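Local coordinates for ribosome-inactivating protein (Lychnis chalcedonica, PDB 2G5X) that is lychnin, a plant ribosome-inactivating protein that folds as one compact chain of helices packed around a mixed beta sheet, at residues 34-39 against 229-234; 44-49 against 63-68; 142-147 against 158-163. All blocks are in the same frame, centred on the assembly; numbering follows the deposited sequence.

Interaction 1: 34-39 against 229-234; sequences IPVTKK and GLLLYN
The phenol ring of Tyr233 is held between two side chains: Lys39 CB lies 3.7 Å from the ring centroid, only 12° off the normal, in a CH-pi contact, and Leu232 CG covers the opposite face. Lys39 CG is anti to its backbone nitrogen (chi1 -168°) and the chain beyond is extended, which lays the methylenes across the ring, CD coming within 3.7 Å of Tyr233 CE1. The ammonium passes beyond the ring to a water that accepts from Lys39 NZ and donates to the terminal carboxylate at Asn234 O. Thr37 OG1 lies obliquely to the ring, 3.5 Å from Tyr233 CD2; it also accepts a bent bond from Tyr233 N (3.2 Å, 136°), and Ser66 O is probably its second hydrogen-bonding partner.

Farther along, the backbones form a single bridge between Val36 and Leu231. Leu231 N donates almost straight to Pro35 O at 2.8 Å, while Leu231 O accepts from Thr37 N at 2.9 Å. Beside this bridge Ile34 CG2 packs on Leu231 CG (3.7 Å), and the Leu230 methyl CD1 sits 4.0 Å from Pro35 CG, the two side chains crossing at about a right angle.

The C-terminal tail thus runs alongside the loop between helix 10-25 and strand 45-51. Leu231 and Leu232 rest on helix 203-210, whereas Pro35 and Leu230 reach helix 10-25 at Arg21 and Phe24.

Interaction 2: 44-49 against 63-68; sequences KFVLVN and FRASDA
Val46 and Phe63 form an antiparallel hydrogen-bonded pair that ties strand 45-51 to strand 58-64 in a beta hairpin. Val46 N donates to Phe63 O at 2.8 Å, and Phe63 N returns a bond to Val46 O at 2.9 Å. The same Val46 O also lies at the edge of the Phe63 ring, near its plane. The backbones are tightest here and at the neighbouring non-hydrogen-bonded pair, Phe45 with Arg64: Phe45 CA makes a CA-H...O contact with Phe63 O at 3.1 Å, and Phe45 CD2 comes to 3.6 Å from Arg64 CA.

The valine face is buried, with apolar contacts. Phe63 CE1 meets the Val48 methyl CG2 at 3.9 Å, the two side chains crossing obliquely, and Val46 CG2 touches Ala65 CB at 4.1 Å. In Val46, chi1 176° turns CG1 away from the backbone nitrogen and puts CG2 beside it, facing Ala65; Val48 CG2 is placed the same way.

Looser are the side-chain ends of Phe45 and Arg64, which lie side by side, ring and guanidinium planes 63° apart, with Phe45 CE2 4.1 Å from Arg64 NH2. The guanidinium is held elsewhere, by Asn42 O and by a salt bridge to Glu91. At this end Ala65 N, already past the strand, gives a nearly straight bond (2.9 Å) to Lys44 O, while the lysine side chain leads off into an exposed position.

Helix 10-25 covers the valine face through Phe16 and Leu20, while strand 69-76 borders the hairpin, Leu70 touching Phe63 and Val71 touching both Phe45 and Arg64.

Interaction 3: 142-147 against 158-163; sequences TAFTAV and AKFALI
Ala143 and Phe160 mark the closest approach of two helical backbones, their CA atoms 4.9 Å apart. Segment 142-147 lies at the C-terminal part of helix 137-145, and 158-163 is an inner part of the long helix 154-173. No hydrogen bond crosses between them. Ala143 lets the backbones come close: its CB reaches Phe160 CA at 3.8 Å and is equally near Ile163 CD1.

The two helices are consecutive in the chain, joined by a short connection, within the helical part of the ribosome-inactivating fold, and Phe160 also extends to Ile59 and Leu61 of strand 58-64, joining the helices to the sheet.

In Phe160, CG stands anti to the backbone nitrogen, and this chi1 of 168° carries the ring toward helix 137-145, against the backbone at Phe144: Phe160 CD1 lies 3.9 Å from Phe144 CA and Phe160 CE1 4.2 Å from Phe144 CD1, an oblique approach to the second ring. Val147 closes on the stem of Phe160: its CG2 methyl comes 3.9 Å from Phe160 CB, the side chains crossing at about a right angle. Phe144 in turn touches Ile59 and Leu52, and Val147 touches Phe73 and Phe152.

How the interactions relate
Interactions 1 and 2 meet directly, their centres 13 Å apart: Thr37 OG1 lies 2.9 Å from Ser66 O, probably a hydrogen bond, and Lys38 O packs 3.3 Å from Ser66 CB. The turn after strand 58-64 is thereby joined to the bridge made by the C-terminal tail. Interaction 3 stands apart, on the other side of the chain's centre from both, about 28 Å from interaction 1 and 19 Å from interaction 2 between centres, with nearest atoms about 15 Å and 7 Å away. Strand 58-64 spans interactions 2 and 3, its Phe63 taking part in the former and its Ile59 and Leu61 touching side chains of the latter. In sequence, 34-39 and 229-234 enclose both other contacts.

Interaction 1: 34-39 against 229-234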
ATOM      1  N   ILE A  34     -13.874 -12.646  -5.949  1.00 10.70           N
ATOM      2  CA  ILE A  34     -12.843 -11.828  -5.316  1.00 10.29           C
ATOM      3  C   ILE A  34     -11.495 -12.250  -5.907  1.00  8.85           C
ATOM      4  O   ILE A  34     -11.207 -13.443  -6.007  1.00 10.68           O
ATOM      5  CB  ILE A  34     -12.783 -12.065  -3.787  1.00  9.65           C
ATOM      6  CG1 ILE A  34     -14.148 -11.795  -3.150  1.00 10.99           C
ATOM      7  CG2 ILE A  34     -11.713 -11.164  -3.164  1.00 10.89           C
ATOM      8  CD1 ILE A  34     -14.223 -12.216  -1.695  1.00 12.63           C
ATOM      9  N   PRO A  35     -10.658 -11.285  -6.319  1.00  8.87           N
ATOM     10  CA  PRO A  35      -9.357 -11.663  -6.885  1.00  8.80           C
ATOM     11  C   PRO A  35      -8.455 -12.309  -5.833  1.00  8.85           C
ATOM     12  O   PRO A  35      -8.554 -12.003  -4.644  1.00  8.89           O
ATOM     13  CB  PRO A  35      -8.809 -10.337  -7.414  1.00 10.21           C
ATOM     14  CG  PRO A  35      -9.422  -9.324  -6.503  1.00 11.96           C
ATOM     15  CD  PRO A  35     -10.841  -9.823  -6.339  1.00  7.79           C
ATOM     16  N   VAL A  36      -7.578 -13.203  -6.278  1.00  8.62           N
ATOM     17  CA  VAL A  36      -6.679 -13.921  -5.378  1.00  8.09           C
ATOM     18  C   VAL A  36      -5.220 -13.764  -5.799  1.00  8.20           C
ATOM     19  O   VAL A  36      -4.903 -13.827  -6.985  1.00  8.52           O
ATOM     20  CB  VAL A  36      -7.024 -15.426  -5.372  1.00  8.13           C
ATOM     21  CG1 VAL A  36      -6.243 -16.144  -4.280  1.00 10.11           C
ATOM     22  CG2 VAL A  36      -8.530 -15.613  -5.194  1.00  8.54           C
ATOM     23  N   THR A  37      -4.327 -13.563  -4.833  1.00  8.80           N
ATOM     24  CA  THR A  37      -2.914 -13.418  -5.163  1.00  7.75           C
ATOM     25  C   THR A  37      -2.325 -14.782  -5.508  1.00  8.53           C
ATOM     26  O   THR A  37      -2.913 -15.826  -5.202  1.00  8.21           O
ATOM     27  CB  THR A  37      -2.100 -12.816  -3.997  1.00  6.19           C
ATOM     28  OG1 THR A  37      -2.082 -13.734  -2.896  1.00  6.96           O
ATOM     29  CG2 THR A  37      -2.709 -11.491  -3.551  1.00  7.43           C
ATOM     30  N   LYS A  38      -1.164 -14.766  -6.154  1.00  9.53           N
ATOM     31  CA  LYS A  38      -0.481 -15.991  -6.550  1.00 10.06           C
ATOM     32  C   LYS A  38       0.781 -16.167  -5.708  1.00 10.15           C
ATOM     33  O   LYS A  38       1.626 -15.272  -5.641  1.00  9.94           O
ATOM     34  CB  LYS A  38      -0.104 -15.925  -8.034  1.00 12.31           C
ATOM     35  CG  LYS A  38      -1.063 -15.112  -8.895  1.00 14.68           C
ATOM     36  CD  LYS A  38      -2.515 -15.561  -8.754  1.00 17.95           C
ATOM     37  CE  LYS A  38      -3.442 -14.637  -9.540  1.00 18.24           C
ATOM     38  NZ  LYS A  38      -4.889 -14.967  -9.371  1.00 17.74           N
ATOM     39  N   LYS A  39       0.912 -17.327  -5.073  1.00  9.50           N
ATOM     40  CA  LYS A  39       2.067 -17.601  -4.225  1.00  9.62           C
ATOM     41  C   LYS A  39       3.399 -17.464  -4.962  1.00 11.03           C
ATOM     42  O   LYS A  39       4.389 -17.000  -4.390  1.00 11.01           O
ATOM     43  CB  LYS A  39       1.947 -19.005  -3.625  1.00  9.87           C
ATOM     44  CG  LYS A  39       2.938 -19.299  -2.511  1.00 12.52           C
ATOM     45  CD  LYS A  39       2.592 -20.609  -1.811  1.00 14.88           C
ATOM     46  CE  LYS A  39       3.528 -20.887  -0.651  1.00 18.10           C
ATOM     47  NZ  LYS A  39       3.131 -22.119   0.090  1.00 19.68           N
ATOM     48  N   GLY A 229     -11.587  -7.768  -0.165  1.00  7.06           N
ATOM     49  CA  GLY A 229     -11.544  -7.228  -1.512  1.00  6.17           C
ATOM     50  C   GLY A 229     -10.445  -7.908  -2.314  1.00  7.44           C
ATOM     51  O   GLY A 229     -10.375  -7.775  -3.535  1.00  7.31           O
ATOM     52  N   LEU A 230      -9.580  -8.637  -1.614  1.00  7.41           N
ATOM     53  CA  LEU A 230      -8.475  -9.364  -2.230  1.00  6.73           C
ATOM     54  C   LEU A 230      -8.167 -10.555  -1.332  1.00  7.42           C
ATOM     55  O   LEU A 230      -8.040 -10.401  -0.117  1.00  7.69           O
ATOM     56  CB  LEU A 230      -7.229  -8.467  -2.339  1.00  7.85           C
ATOM     57  CG  LEU A 230      -5.939  -9.117  -2.865  1.00  6.64           C
ATOM     58  CD1 LEU A 230      -6.108  -9.483  -4.336  1.00  8.96           C
ATOM     59  CD2 LEU A 230      -4.761  -8.158  -2.699  1.00  7.37           C
ATOM     60  N   LEU A 231      -8.061 -11.743  -1.918  1.00  7.29           N
ATOM     61  CA  LEU A 231      -7.761 -12.930  -1.129  1.00  7.71           C
ATOM     62  C   LEU A 231      -6.306 -13.323  -1.281  1.00  8.16           C
ATOM     63  O   LEU A 231      -5.688 -13.078  -2.313  1.00  7.55           O
ATOM     64  CB  LEU A 231      -8.623 -14.124  -1.566  1.00  8.02           C
ATOM     65  CG  LEU A 231     -10.148 -14.041  -1.483  1.00  8.20           C
ATOM     66  CD1 LEU A 231     -10.732 -15.410  -1.800  1.00 11.20           C
ATOM     67  CD2 LEU A 231     -10.580 -13.603  -0.096  1.00 11.67           C
ATOM     68  N   LEU A 232      -5.763 -13.927  -0.233  1.00  8.86           N
ATOM     69  CA  LEU A 232      -4.397 -14.414  -0.266  1.00  9.41           C
ATOM     70  C   LEU A 232      -4.508 -15.830  -0.834  1.00  9.15           C
ATOM     71  O   LEU A 232      -5.551 -16.475  -0.708  1.00  9.32           O
ATOM     72  CB  LEU A 232      -3.824 -14.464   1.154  1.00 10.28           C
ATOM     73  CG  LEU A 232      -2.395 -14.982   1.350  1.00 11.92           C
ATOM     74  CD1 LEU A 232      -1.404 -13.958   0.823  1.00 10.71           C
ATOM     75  CD2 LEU A 232      -2.143 -15.244   2.829  1.00 12.32           C
ATOM     76  N   TYR A 233      -3.451 -16.303  -1.480  1.00  8.90           N
ATOM     77  CA  TYR A 233      -3.444 -17.655  -2.024  1.00  9.43           C
ATOM     78  C   TYR A 233      -3.697 -18.615  -0.856  1.00 11.82           C
ATOM     79  O   TYR A 233      -3.524 -18.241   0.304  1.00  9.88           O
ATOM     80  CB  TYR A 233      -2.078 -17.937  -2.652  1.00 10.38           C
ATOM     81  CG  TYR A 233      -0.929 -17.647  -1.716  1.00 10.23           C
ATOM     82  CD1 TYR A 233      -0.551 -18.566  -0.739  1.00 12.28           C
ATOM     83  CD2 TYR A 233      -0.243 -16.433  -1.780  1.00 11.12           C
ATOM     84  CE1 TYR A 233       0.480 -18.284   0.158  1.00 12.00           C
ATOM     85  CE2 TYR A 233       0.789 -16.141  -0.889  1.00  9.93           C
ATOM     86  CZ  TYR A 233       1.143 -17.073   0.075  1.00 14.17           C
ATOM     87  OH  TYR A 233       2.157 -16.790   0.960  1.00 15.31           O
ATOM     88  N   ASN A 234      -4.109 -19.843  -1.154  1.00 12.67           N
ATOM     89  CA  ASN A 234      -4.356 -20.812  -0.089  1.00 16.33           C
ATOM     90  C   ASN A 234      -3.442 -22.022  -0.255  1.00 17.59           C
ATOM     91  O   ASN A 234      -2.481 -21.917  -1.049  1.00 18.34           O
ATOM     92  CB  ASN A 234      -5.830 -21.242  -0.078  1.00 16.80           C
ATOM     93  CG  ASN A 234      -6.138 -22.327  -1.090  1.00 19.04           C
ATOM     94  OD1 ASN A 234      -5.643 -22.306  -2.216  1.00 19.39           O
ATOM     95  ND2 ASN A 234      -6.982 -23.277  -0.696  1.00 19.97           N
ATOM     96  OXT ASN A 234      -3.682 -23.047   0.419  1.00 18.01           O
TER
HETATM   97  O   HOH W   1      -0.062 -22.234   0.606  1.00 33.46           O

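Interaction 2: 44-49 against 63-68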
ATOM      1  N   LYS A  44       7.494 -10.848  -8.493  1.00 10.56           N
ATOM      2  CA  LYS A  44       6.754  -9.977  -9.400  1.00 11.72           C
ATOM      3  C   LYS A  44       6.219  -8.824  -8.567  1.00  9.34           C
ATOM      4  O   LYS A  44       6.000  -8.978  -7.365  1.00  8.42           O
ATOM      5  CB  LYS A  44       5.590 -10.734 -10.049  1.00 14.87           C
ATOM      6  CG  LYS A  44       5.927 -11.377 -11.385  1.00 20.48           C
ATOM      7  CD  LYS A  44       7.192 -12.210 -11.304  1.00 23.82           C
ATOM      8  CE  LYS A  44       7.603 -12.724 -12.675  1.00 23.61           C
ATOM      9  NZ  LYS A  44       8.920 -13.415 -12.627  1.00 28.40           N
ATOM     10  N   PHE A  45       6.013  -7.672  -9.196  1.00  9.61           N
ATOM     11  CA  PHE A  45       5.527  -6.510  -8.465  1.00 10.43           C
ATOM     12  C   PHE A  45       4.427  -5.741  -9.179  1.00 11.54           C
ATOM     13  O   PHE A  45       4.316  -5.776 -10.405  1.00 14.35           O
ATOM     14  CB  PHE A  45       6.693  -5.560  -8.167  1.00 10.66           C
ATOM     15  CG  PHE A  45       7.840  -6.226  -7.473  1.00 10.41           C
ATOM     16  CD1 PHE A  45       8.737  -7.018  -8.187  1.00  9.10           C
ATOM     17  CD2 PHE A  45       7.981  -6.128  -6.093  1.00  9.96           C
ATOM     18  CE1 PHE A  45       9.753  -7.708  -7.534  1.00  8.74           C
ATOM     19  CE2 PHE A  45       8.993  -6.812  -5.429  1.00 11.22           C
ATOM     20  CZ  PHE A  45       9.881  -7.606  -6.151  1.00 10.53           C
ATOM     21  N   VAL A  46       3.610  -5.056  -8.387  1.00  9.89           N
ATOM     22  CA  VAL A  46       2.529  -4.239  -8.909  1.00  9.24           C
ATOM     23  C   VAL A  46       2.891  -2.792  -8.589  1.00  9.70           C
ATOM     24  O   VAL A  46       3.145  -2.450  -7.429  1.00 10.51           O
ATOM     25  CB  VAL A  46       1.184  -4.588  -8.241  1.00 10.10           C
ATOM     26  CG1 VAL A  46       0.096  -3.653  -8.747  1.00 11.28           C
ATOM     27  CG2 VAL A  46       0.818  -6.035  -8.539  1.00 11.34           C
ATOM     28  N   LEU A  47       2.941  -1.951  -9.616  1.00  8.49           N
ATOM     29  CA  LEU A  47       3.282  -0.548  -9.426  1.00  8.87           C
ATOM     30  C   LEU A  47       2.022   0.284  -9.251  1.00  9.27           C
ATOM     31  O   LEU A  47       0.995   0.014  -9.874  1.00  8.85           O
ATOM     32  CB  LEU A  47       4.091  -0.021 -10.615  1.00  7.78           C
ATOM     33  CG  LEU A  47       5.424  -0.719 -10.908  1.00  9.34           C
ATOM     34  CD1 LEU A  47       6.125   0.004 -12.049  1.00 11.15           C
ATOM     35  CD2 LEU A  47       6.305  -0.714  -9.664  1.00 11.31           C
ATOM     36  N   VAL A  48       2.118   1.293  -8.390  1.00  7.16           N
ATOM     37  CA  VAL A  48       1.010   2.188  -8.088  1.00 10.00           C
ATOM     38  C   VAL A  48       1.482   3.639  -8.119  1.00  8.82           C
ATOM     39  O   VAL A  48       2.462   3.988  -7.471  1.00  8.95           O
ATOM     40  CB  VAL A  48       0.441   1.881  -6.679  1.00 11.65           C
ATOM     41  CG1 VAL A  48      -0.472   3.006  -6.215  1.00 14.09           C
ATOM     42  CG2 VAL A  48      -0.311   0.560  -6.711  1.00 13.78           C
ATOM     43  N   ASN A  49       0.781   4.481  -8.869  1.00  7.65           N
ATOM     44  CA  ASN A  49       1.139   5.895  -8.941  1.00  8.54           C
ATOM     45  C   ASN A  49       0.278   6.734  -8.002  1.00  7.74           C
ATOM     46  O   ASN A  49      -0.946   6.618  -8.010  1.00  8.66           O
ATOM     47  CB  ASN A  49       0.938   6.434 -10.362  1.00  9.02           C
ATOM     48  CG  ASN A  49       2.135   6.195 -11.263  1.00 10.31           C
ATOM     49  OD1 ASN A  49       3.070   5.485 -10.907  1.00  9.86           O
ATOM     50  ND2 ASN A  49       2.101   6.792 -12.450  1.00 12.04           N
ATOM     51  N   PHE A  63       4.704  -2.843  -4.976  1.00  6.10           N
ATOM     52  CA  PHE A  63       4.231  -3.883  -4.060  1.00  7.67           C
ATOM     53  C   PHE A  63       4.540  -5.283  -4.573  1.00  7.01           C
ATOM     54  O   PHE A  63       4.317  -5.578  -5.750  1.00  9.33           O
ATOM     55  CB  PHE A  63       2.708  -3.810  -3.868  1.00  7.86           C
ATOM     56  CG  PHE A  63       2.223  -2.559  -3.197  1.00  7.79           C
ATOM     57  CD1 PHE A  63       1.874  -1.441  -3.948  1.00  8.33           C
ATOM     58  CD2 PHE A  63       2.084  -2.508  -1.813  1.00  6.13           C
ATOM     59  CE1 PHE A  63       1.389  -0.287  -3.330  1.00  8.86           C
ATOM     60  CE2 PHE A  63       1.603  -1.363  -1.184  1.00  6.35           C
ATOM     61  CZ  PHE A  63       1.252  -0.250  -1.945  1.00  7.26           C
ATOM     62  N   ARG A  64       5.044  -6.147  -3.691  1.00  6.76           N
ATOM     63  CA  ARG A  64       5.314  -7.535  -4.065  1.00  7.06           C
ATOM     64  C   ARG A  64       3.929  -8.112  -4.369  1.00  7.11           C
ATOM     65  O   ARG A  64       3.011  -7.997  -3.558  1.00  8.42           O
ATOM     66  CB  ARG A  64       5.984  -8.282  -2.903  1.00  7.23           C
ATOM     67  CG  ARG A  64       6.142  -9.790  -3.120  1.00  6.91           C
ATOM     68  CD  ARG A  64       7.169 -10.401  -2.155  1.00  8.98           C
ATOM     69  NE  ARG A  64       8.531  -9.992  -2.498  1.00  9.18           N
ATOM     70  CZ  ARG A  64       9.299  -9.202  -1.751  1.00  9.96           C
ATOM     71  NH1 ARG A  64       8.854  -8.729  -0.593  1.00 11.73           N
ATOM     72  NH2 ARG A  64      10.510  -8.868  -2.174  1.00 10.06           N
ATOM     73  N   ALA A  65       3.782  -8.724  -5.541  1.00  6.75           N
ATOM     74  CA  ALA A  65       2.498  -9.261  -5.996  1.00  7.61           C
ATOM     75  C   ALA A  65       1.895 -10.450  -5.249  1.00  7.95           C
ATOM     76  O   ALA A  65       0.675 -10.629  -5.243  1.00  9.35           O
ATOM     77  CB  ALA A  65       2.593  -9.589  -7.484  1.00  8.34           C
ATOM     78  N   SER A  66       2.733 -11.259  -4.616  1.00  7.52           N
ATOM     79  CA  SER A  66       2.240 -12.428  -3.898  1.00  8.30           C
ATOM     80  C   SER A  66       1.519 -12.113  -2.594  1.00  7.20           C
ATOM     81  O   SER A  66       0.633 -12.865  -2.175  1.00  7.44           O
ATOM     82  CB  SER A  66       3.397 -13.385  -3.599  1.00  7.65           C
ATOM     83  OG  SER A  66       4.363 -12.764  -2.771  1.00  7.38           O
ATOM     84  N   ASP A  67       1.893 -11.007  -1.956  1.00  8.45           N
ATOM     85  CA  ASP A  67       1.307 -10.640  -0.670  1.00  8.91           C
ATOM     86  C   ASP A  67       0.966  -9.163  -0.479  1.00  8.42           C
ATOM     87  O   ASP A  67       0.611  -8.751   0.627  1.00  9.92           O
ATOM     88  CB  ASP A  67       2.247 -11.080   0.454  1.00  9.15           C
ATOM     89  CG  ASP A  67       3.652 -10.513   0.300  1.00 11.97           C
ATOM     90  OD1 ASP A  67       3.863  -9.663  -0.591  1.00 11.27           O
ATOM     91  OD2 ASP A  67       4.548 -10.914   1.073  1.00 11.45           O
ATOM     92  N   ALA A  68       1.073  -8.375  -1.546  1.00  8.17           N
ATOM     93  CA  ALA A  68       0.770  -6.941  -1.497  1.00  8.09           C
ATOM     94  C   ALA A  68       1.631  -6.196  -0.467  1.00  8.59           C
ATOM     95  O   ALA A  68       1.163  -5.292   0.221  1.00  8.86           O
ATOM     96  CB  ALA A  68      -0.721  -6.734  -1.195  1.00  9.21           C
TER

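Interaction 3: 142-147 against 158-163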
ATOM      1  N   THR A 142       0.545  15.688   2.933  1.00  5.42           N
ATOM      2  CA  THR A 142       1.604  16.280   3.746  1.00  6.51           C
ATOM      3  C   THR A 142       2.827  15.371   3.801  1.00  6.08           C
ATOM      4  O   THR A 142       3.964  15.834   3.649  1.00  6.14           O
ATOM      5  CB  THR A 142       1.113  16.557   5.186  1.00  5.89           C
ATOM      6  OG1 THR A 142       0.080  17.551   5.154  1.00 10.11           O
ATOM      7  CG2 THR A 142       2.257  17.051   6.055  1.00  8.11           C
ATOM      8  N   ALA A 143       2.595  14.076   4.006  1.00  6.90           N
ATOM      9  CA  ALA A 143       3.693  13.114   4.086  1.00  6.72           C
ATOM     10  C   ALA A 143       4.423  13.030   2.746  1.00  7.23           C
ATOM     11  O   ALA A 143       5.647  12.919   2.693  1.00  6.96           O
ATOM     12  CB  ALA A 143       3.157  11.742   4.490  1.00  7.62           C
ATOM     13  N   PHE A 144       3.652  13.085   1.666  1.00  7.13           N
ATOM     14  CA  PHE A 144       4.184  13.032   0.306  1.00  8.44           C
ATOM     15  C   PHE A 144       5.152  14.204   0.087  1.00  8.50           C
ATOM     16  O   PHE A 144       6.279  14.023  -0.381  1.00  9.04           O
ATOM     17  CB  PHE A 144       3.003  13.105  -0.674  1.00  7.29           C
ATOM     18  CG  PHE A 144       3.370  12.919  -2.129  1.00  7.38           C
ATOM     19  CD1 PHE A 144       2.775  11.906  -2.876  1.00  9.45           C
ATOM     20  CD2 PHE A 144       4.241  13.796  -2.771  1.00  8.72           C
ATOM     21  CE1 PHE A 144       3.036  11.773  -4.242  1.00  8.38           C
ATOM     22  CE2 PHE A 144       4.511  13.672  -4.134  1.00  8.65           C
ATOM     23  CZ  PHE A 144       3.907  12.663  -4.872  1.00  8.56           C
ATOM     24  N   THR A 145       4.708  15.401   0.454  1.00  7.73           N
ATOM     25  CA  THR A 145       5.508  16.614   0.289  1.00  7.81           C
ATOM     26  C   THR A 145       6.841  16.592   1.041  1.00  8.15           C
ATOM     27  O   THR A 145       7.826  17.172   0.586  1.00  8.66           O
ATOM     28  CB  THR A 145       4.698  17.851   0.730  1.00  8.19           C
ATOM     29  OG1 THR A 145       3.532  17.961  -0.090  1.00  7.39           O
ATOM     30  CG2 THR A 145       5.527  19.122   0.589  1.00 10.18           C
ATOM     31  N   ALA A 146       6.872  15.918   2.185  1.00  7.38           N
ATOM     32  CA  ALA A 146       8.095  15.840   2.977  1.00  7.68           C
ATOM     33  C   ALA A 146       9.089  14.835   2.404  1.00  8.82           C
ATOM     34  O   ALA A 146      10.230  14.756   2.854  1.00  9.98           O
ATOM     35  CB  ALA A 146       7.757  15.472   4.420  1.00  9.13           C
ATOM     36  N   VAL A 147       8.654  14.077   1.402  1.00  7.28           N
ATOM     37  CA  VAL A 147       9.503  13.064   0.786  1.00  8.45           C
ATOM     38  C   VAL A 147       9.941  13.346  -0.652  1.00  7.02           C
ATOM     39  O   VAL A 147      11.134  13.336  -0.958  1.00  8.50           O
ATOM     40  CB  VAL A 147       8.805  11.682   0.823  1.00  8.47           C
ATOM     41  CG1 VAL A 147       9.584  10.668  -0.007  1.00 12.20           C
ATOM     42  CG2 VAL A 147       8.690  11.209   2.263  1.00  9.19           C
ATOM     43  N   ALA A 158       9.333   6.757   6.685  1.00  6.25           N
ATOM     44  CA  ALA A 158       8.506   5.803   7.427  1.00  7.39           C
ATOM     45  C   ALA A 158       7.046   6.239   7.547  1.00  7.92           C
ATOM     46  O   ALA A 158       6.135   5.422   7.411  1.00  7.63           O
ATOM     47  CB  ALA A 158       9.094   5.575   8.818  1.00  7.35           C
ATOM     48  N   LYS A 159       6.824   7.525   7.806  1.00  8.16           N
ATOM     49  CA  LYS A 159       5.468   8.045   7.948  1.00  8.13           C
ATOM     50  C   LYS A 159       4.716   7.952   6.627  1.00  7.41           C
ATOM     51  O   LYS A 159       3.564   7.517   6.590  1.00  5.73           O
ATOM     52  CB  LYS A 159       5.515   9.495   8.429  1.00 11.75           C
ATOM     53  CG  LYS A 159       5.936   9.656   9.874  1.00 18.91           C
ATOM     54  CD  LYS A 159       5.412  10.969  10.434  1.00 22.16           C
ATOM     55  CE  LYS A 159       3.943  11.168  10.120  1.00 23.66           C
ATOM     56  NZ  LYS A 159       3.374  12.248  10.976  1.00 27.37           N
ATOM     57  N   PHE A 160       5.376   8.357   5.545  1.00  6.30           N
ATOM     58  CA  PHE A 160       4.782   8.304   4.214  1.00  5.27           C
ATOM     59  C   PHE A 160       4.415   6.859   3.865  1.00  6.33           C
ATOM     60  O   PHE A 160       3.339   6.590   3.333  1.00  5.88           O
ATOM     61  CB  PHE A 160       5.770   8.856   3.176  1.00  6.90           C
ATOM     62  CG  PHE A 160       5.364   8.594   1.751  1.00  6.27           C
ATOM     63  CD1 PHE A 160       4.231   9.191   1.216  1.00  7.23           C
ATOM     64  CD2 PHE A 160       6.106   7.729   0.952  1.00  7.01           C
ATOM     65  CE1 PHE A 160       3.836   8.930  -0.097  1.00  8.52           C
ATOM     66  CE2 PHE A 160       5.718   7.460  -0.364  1.00  8.37           C
ATOM     67  CZ  PHE A 160       4.582   8.063  -0.887  1.00  6.53           C
ATOM     68  N   ALA A 161       5.316   5.933   4.171  1.00  5.53           N
ATOM     69  CA  ALA A 161       5.086   4.517   3.884  1.00  5.19           C
ATOM     70  C   ALA A 161       3.909   3.929   4.667  1.00  5.45           C
ATOM     71  O   ALA A 161       3.082   3.214   4.110  1.00  4.77           O
ATOM     72  CB  ALA A 161       6.353   3.717   4.176  1.00  5.39           C
ATOM     73  N   LEU A 162       3.836   4.227   5.961  1.00  6.41           N
ATOM     74  CA  LEU A 162       2.754   3.704   6.790  1.00  6.33           C
ATOM     75  C   LEU A 162       1.383   4.210   6.358  1.00  5.90           C
ATOM     76  O   LEU A 162       0.417   3.448   6.337  1.00  5.31           O
ATOM     77  CB  LEU A 162       3.003   4.049   8.260  1.00  6.45           C
ATOM     78  CG  LEU A 162       4.069   3.207   8.959  1.00  9.09           C
ATOM     79  CD1 LEU A 162       4.391   3.807  10.319  1.00  9.38           C
ATOM     80  CD2 LEU A 162       3.573   1.772   9.105  1.00  9.99           C
ATOM     81  N   ILE A 163       1.293   5.490   6.010  1.00  5.47           N
ATOM     82  CA  ILE A 163       0.020   6.045   5.574  1.00  5.64           C
ATOM     83  C   ILE A 163      -0.384   5.389   4.255  1.00  6.30           C
ATOM     84  O   ILE A 163      -1.551   5.038   4.053  1.00  6.05           O
ATOM     85  CB  ILE A 163       0.101   7.577   5.388  1.00  5.75           C
ATOM     86  CG1 ILE A 163       0.386   8.253   6.735  1.00  4.82           C
ATOM     87  CG2 ILE A 163      -1.213   8.098   4.816  1.00  3.60           C
ATOM     88  CD1 ILE A 163       0.656   9.757   6.628  1.00  7.77           C
TER